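ESSB (Geobacillus thermodenitrificans, PDB 2YNQ) is an integral membrane component of the type VII secretion system, represented here by its helical extracellular domain, and probably takes part in exporting WXG100-type proteins. Local coordinates at residues Y45-A48 and S49-M53; E55-T58 and E59-Q63. All coordinates share one frame; numbering follows the deposited sequence.

Interaction 1: residues Y45-A48 and S49-M53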
loop_
_atom_site.group_PDB
_atom_site.type_symbol
_atom_site.label_atom_id
_atom_site.label_comp_id
_atom_site.label_asym_id
_atom_site.label_seq_id
_atom_site.Cartn_x
_atom_site.Cartn_y
_atom_site.Cartn_z
ATOM N N TYR D 45 -4.437 -8.451 -18.677
ATOM C CA TYR D 45 -3.874 -9.386 -17.701
ATOM C C TYR D 45 -2.479 -8.973 -17.276
ATOM O O TYR D 45 -2.168 -8.957 -16.078
ATOM C CB TYR D 45 -3.827 -10.813 -18.274
ATOM C CG TYR D 45 -3.023 -11.783 -17.431
ATOM C CD1 TYR D 45 -3.492 -12.200 -16.190
ATOM C CD2 TYR D 45 -1.781 -12.271 -17.867
ATOM C CE1 TYR D 45 -2.746 -13.079 -15.398
ATOM C CE2 TYR D 45 -1.024 -13.153 -17.087
ATOM C CZ TYR D 45 -1.511 -13.560 -15.848
ATOM O OH TYR D 45 -0.794 -14.437 -15.034
ATOM N N GLU D 46 -1.640 -8.652 -18.265
ATOM C CA GLU D 46 -0.269 -8.231 -18.023
ATOM C C GLU D 46 -0.224 -6.970 -17.167
ATOM O O GLU D 46 0.536 -6.912 -16.184
ATOM C CB GLU D 46 0.495 -7.993 -19.341
ATOM C CG GLU D 46 0.769 -9.259 -20.167
ATOM C CD GLU D 46 1.391 -8.968 -21.560
ATOM O OE1 GLU D 46 1.851 -7.834 -21.831
ATOM O OE2 GLU D 46 1.423 -9.888 -22.404
ATOM N N LEU D 47 -1.017 -5.967 -17.547
ATOM C CA LEU D 47 -1.033 -4.673 -16.864
ATOM C C LEU D 47 -1.572 -4.811 -15.436
ATOM O O LEU D 47 -0.947 -4.373 -14.471
ATOM C CB LEU D 47 -1.867 -3.662 -17.656
ATOM C CG LEU D 47 -1.771 -2.194 -17.215
ATOM C CD1 LEU D 47 -0.297 -1.742 -17.044
ATOM C CD2 LEU D 47 -2.531 -1.257 -18.185
ATOM N N ALA D 48 -2.704 -5.494 -15.318
ATOM C CA ALA D 48 -3.364 -5.654 -14.049
ATOM C C ALA D 48 -2.480 -6.452 -13.125
ATOM O O ALA D 48 -2.344 -6.098 -11.949
ATOM C CB ALA D 48 -4.727 -6.299 -14.219
ATOM N N SER D 49 -1.836 -7.494 -13.645
ATOM C CA SER D 49 -0.929 -8.268 -12.795
ATOM C C SER D 49 0.171 -7.366 -12.358
ATOM O O SER D 49 0.550 -7.383 -11.192
ATOM C CB SER D 49 -0.325 -9.506 -13.476
ATOM O OG SER D 49 -1.341 -10.356 -13.958
ATOM N N SER D 50 0.661 -6.544 -13.278
ATOM C CA SER D 50 1.802 -5.704 -12.956
ATOM C C SER D 50 1.425 -4.698 -11.868
ATOM O O SER D 50 2.198 -4.502 -10.928
ATOM C CB SER D 50 2.361 -5.015 -14.191
ATOM O OG SER D 50 2.870 -5.977 -15.098
ATOM N N TYR D 51 0.238 -4.096 -11.963
ATOM C CA TYR D 51 -0.192 -3.187 -10.910
ATOM C C TYR D 51 -0.402 -3.912 -9.603
ATOM O O TYR D 51 0.083 -3.469 -8.549
ATOM C CB TYR D 51 -1.458 -2.424 -11.298
ATOM C CG TYR D 51 -1.213 -1.252 -12.213
ATOM C CD1 TYR D 51 -0.426 -0.168 -11.807
ATOM C CD2 TYR D 51 -1.769 -1.224 -13.480
ATOM C CE1 TYR D 51 -0.220 0.939 -12.653
ATOM C CE2 TYR D 51 -1.575 -0.145 -14.331
ATOM C CZ TYR D 51 -0.802 0.930 -13.918
ATOM O OH TYR D 51 -0.632 1.980 -14.789
ATOM N N VAL D 52 -1.096 -5.040 -9.658
ATOM C CA VAL D 52 -1.434 -5.726 -8.430
ATOM C C VAL D 52 -0.173 -6.234 -7.728
ATOM O O VAL D 52 -0.118 -6.249 -6.502
ATOM C CB VAL D 52 -2.521 -6.839 -8.648
ATOM C CG1 VAL D 52 -1.962 -8.233 -8.429
ATOM C CG2 VAL D 52 -3.640 -6.649 -7.662
ATOM N N MET D 53 0.847 -6.612 -8.501
ATOM C CA MET D 53 2.069 -7.143 -7.915
ATOM C C MET D 53 2.864 -6.054 -7.212
ATOM O O MET D 53 3.685 -6.341 -6.314
ATOM C CB MET D 53 2.957 -7.813 -8.975
ATOM C CG MET D 53 2.408 -9.119 -9.547
ATOM S SD MET D 53 2.399 -10.460 -8.337
ATOM C CE MET D 53 4.144 -10.506 -7.924
#

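Interaction 2: residues E55-T58 and E59-Q63. With NA (sodium ion), chain O.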
loop_
_atom_site.group_PDB
_atom_site.type_symbol
_atom_site.label_atom_id
_atom_site.label_comp_id
_atom_site.label_asym_id
_atom_site.label_seq_id
_atom_site.Cartn_x
_atom_site.Cartn_y
_atom_site.Cartn_z
ATOM N N GLU D 55 1.343 -3.192 -5.882
ATOM C CA GLU D 55 0.508 -2.424 -4.952
ATOM C C GLU D 55 1.040 -2.608 -3.521
ATOM O O GLU D 55 1.243 -3.730 -3.072
ATOM C CB GLU D 55 -0.958 -2.863 -5.066
ATOM C CG GLU D 55 -1.933 -2.091 -4.203
ATOM C CD GLU D 55 -2.178 -0.663 -4.678
ATOM O OE1 GLU D 55 -1.716 -0.277 -5.772
ATOM O OE2 GLU D 55 -2.839 0.093 -3.940
ATOM N N SER D 56 1.293 -1.512 -2.824
ATOM C CA SER D 56 1.752 -1.571 -1.421
ATOM C C SER D 56 0.662 -2.024 -0.489
ATOM O O SER D 56 0.014 -1.204 0.117
ATOM C CB SER D 56 2.171 -0.193 -0.938
ATOM O OG SER D 56 3.249 0.274 -1.710
ATOM N N LEU D 57 0.469 -3.324 -0.380
ATOM C CA LEU D 57 -0.492 -3.898 0.537
ATOM C C LEU D 57 0.256 -4.519 1.695
ATOM O O LEU D 57 1.268 -5.185 1.494
ATOM C CB LEU D 57 -1.316 -4.983 -0.169
ATOM C CG LEU D 57 -2.183 -4.589 -1.359
ATOM C CD1 LEU D 57 -2.462 -5.789 -2.219
ATOM C CD2 LEU D 57 -3.489 -3.992 -0.893
ATOM N N THR D 58 -0.233 -4.311 2.912
ATOM C CA THR D 58 0.267 -5.087 4.051
ATOM C C THR D 58 -0.290 -6.493 3.889
ATOM O O THR D 58 -1.236 -6.724 3.109
ATOM C CB THR D 58 -0.254 -4.558 5.388
ATOM O OG1 THR D 58 -1.679 -4.678 5.398
ATOM C CG2 THR D 58 0.149 -3.100 5.606
ATOM N N GLU D 59 0.280 -7.422 4.638
ATOM C CA GLU D 59 -0.196 -8.784 4.684
ATOM C C GLU D 59 -1.705 -8.857 5.011
ATOM O O GLU D 59 -2.438 -9.641 4.398
ATOM C CB GLU D 59 0.626 -9.557 5.723
ATOM C CG GLU D 59 0.796 -11.023 5.425
ATOM C CD GLU D 59 1.178 -11.275 3.981
ATOM O OE1 GLU D 59 2.280 -10.835 3.547
ATOM O OE2 GLU D 59 0.356 -11.910 3.281
ATOM N N GLU D 60 -2.160 -8.034 5.959
ATOM C CA GLU D 60 -3.577 -7.975 6.313
ATOM C C GLU D 60 -4.450 -7.541 5.125
ATOM O O GLU D 60 -5.461 -8.193 4.829
ATOM C CB GLU D 60 -3.829 -7.035 7.501
ATOM C CG GLU D 60 -3.146 -7.433 8.804
ATOM C CD GLU D 60 -1.664 -7.041 8.873
ATOM O OE1 GLU D 60 -1.214 -6.099 8.169
ATOM O OE2 GLU D 60 -0.953 -7.690 9.663
ATOM N N GLN D 61 -4.052 -6.450 4.460
ATOM C CA GLN D 61 -4.773 -5.949 3.289
ATOM C C GLN D 61 -4.857 -7.050 2.245
ATOM O O GLN D 61 -5.932 -7.348 1.715
ATOM C CB GLN D 61 -4.089 -4.705 2.701
ATOM C CG GLN D 61 -4.291 -3.444 3.523
ATOM C CD GLN D 61 -3.524 -2.231 3.013
ATOM O OE1 GLN D 61 -2.295 -2.229 2.900
ATOM N NE2 GLN D 61 -4.258 -1.173 2.732
ATOM N N ARG D 62 -3.707 -7.656 1.989
ATOM C CA ARG D 62 -3.552 -8.755 1.065
ATOM C C ARG D 62 -4.524 -9.896 1.316
ATOM O O ARG D 62 -5.133 -10.402 0.382
ATOM C CB ARG D 62 -2.142 -9.284 1.211
ATOM C CG ARG D 62 -1.556 -9.898 -0.004
ATOM C CD ARG D 62 -0.123 -10.274 0.344
ATOM N NE ARG D 62 0.741 -9.092 0.325
ATOM C CZ ARG D 62 1.367 -8.666 -0.764
ATOM N NH1 ARG D 62 1.233 -9.326 -1.899
ATOM N NH2 ARG D 62 2.127 -7.588 -0.713
ATOM N N GLN D 63 -4.662 -10.304 2.570
ATOM C CA GLN D 63 -5.617 -11.341 2.957
ATOM C C GLN D 63 -7.053 -10.900 2.705
ATOM O O GLN D 63 -7.927 -11.712 2.430
ATOM C CB GLN D 63 -5.468 -11.678 4.449
ATOM C CG GLN D 63 -4.305 -12.612 4.787
ATOM C CD GLN D 63 -3.953 -12.666 6.298
ATOM O OE1 GLN D 63 -2.866 -13.121 6.665
ATOM N NE2 GLN D 63 -4.871 -12.209 7.164
HETATM NA NA NA O . -6.157 -11.608 -1.214
HETATM O O HOH W 1 -8.256 -12.856 -0.801
HETATM O O HOH W 2 -7.459 -12.949 -3.506
HETATM O O HOH W 3 -4.853 -13.705 -1.138
#

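Interaction 1: residues Y45-A48 and S49-M53
Ser-49 and Ser-50 each turn a hydroxyl back onto the carbonyl one helical turn earlier, a habit that suits serine inside a helix because its short side chain can satisfy its own polarity there. Followed outward, the CB of Ser-49 already lies against Tyr-45 O, and OG then donates to that same oxygen at 2.7 Å. Its chi1 of -56° sets OG beside the backbone N, which is why the hydroxyl and the Ser-49 amide grip one acceptor together, from opposite faces of the carbonyl plane. Ser-49 OG also lies over one face of the Tyr-45 ring, displaced toward the rim, 3.4 Å from CE1. Ser-50 repeats the pattern, OG reaching Glu-46 O at 2.7 Å and its amide N arriving from the other face of that carbonyl. The carboxylate of Glu-46 faces elsewhere, bonded to Thr-16 and Ser-15 of helix 7-19.

Another strip of the helix is apolar. Leu-47 and Tyr-51 lie side by side and point the same way, and Leu-47 CD1 comes within 3.4 Å of Tyr-51 CE2, meeting the ring obliquely. Beneath them Tyr-51 N bonds Leu-47 O with an N-H...O angle of 161°, and Val-52 N bonds Ala-48 O. The small methyl of Ala-48 meets Met-78 and Ile-82 of helix 75-85, consistent with close packing there, while Phe-19 of helix 7-19 packs on both serines. The whole is typical of a buried alpha-helix in an all-helical domain: i to i+4 backbone bonds, doubled at two successive carbonyls by serine hydroxyls.

Interaction 2: residues E55-T58 and E59-Q63
The Arg-62 guanidinium carries Leu-57 CB over one face and meets Thr-58 O obliquely, while its NH2 makes a weak, long hydrogen bond of 3.4 Å to Leu-57 O. The flat amide of Gln-61 is used at its rim: Thr-58 N points at OE1 in the carbonyl plane, on a lone pair, 2.9 Å away and with an N-H...O angle of 167°. This is half of a capping box. In the other half Gln-61 N donates to Thr-58 OG1 at 3.1 Å, so Thr-58, the N-cap of helix 59-64, and Gln-61 exchange bonds between backbone and side chain. Threonine suits the cap because a chi1 of 62° places OG1 between its own N and carbonyl carbon, where it can accept from Gln-61 N, one of the first-turn amides without an acceptor in the helix. Glutamine suits the third position: its chain, extended beyond CG, crosses Thr-58 at about a right angle to reach back to the N-cap amide.

Glu-60 OE1 accepts a hydrogen bond from Thr-58 OG1, met on the anti side of the carboxylate and 18° out of its plane; the carboxylate's negative charge near the helix start would probably be favoured by the dipole. A valine in place of Thr-58 would probably leave Gln-61 N and Glu-60 OE1 without their mate, with half of the capping box gone. Leu-57 meanwhile lays CD2 against Gln-61 CB, 3.7 Å off, both side chains touching Tyr-107 of helix 102-118. Beyond, Glu-59 pairs with Arg-145 of the second subunit. At the far end of the turn Arg-62 O binds a sodium ion at 2.2 Å, a site completed by Val-65 O, Asn-67 OD1 and three waters.

Interactions 1 and 2 follow one another along the chain, their centres about 15 Å apart. Residues 45-53 belong to helix 41-53 in the core of the subunit, walled by helices 7-19, 24-31 and 75-85, whereas residues 55-63 run from the following loop into the short helix 59-64, partly buried and against the second subunit. The chemistry follows the place. In mid-helix the backbone is already paired, and serine hydroxyls add second donors to carbonyls that have one; at a helix start the amides lack acceptors, and side chains supply them. Charged groups in interaction 2 meet the neighbouring subunit and Arg-62 O binds sodium, while interaction 1 makes its polar bonds within the subunit, among largely apolar neighbours.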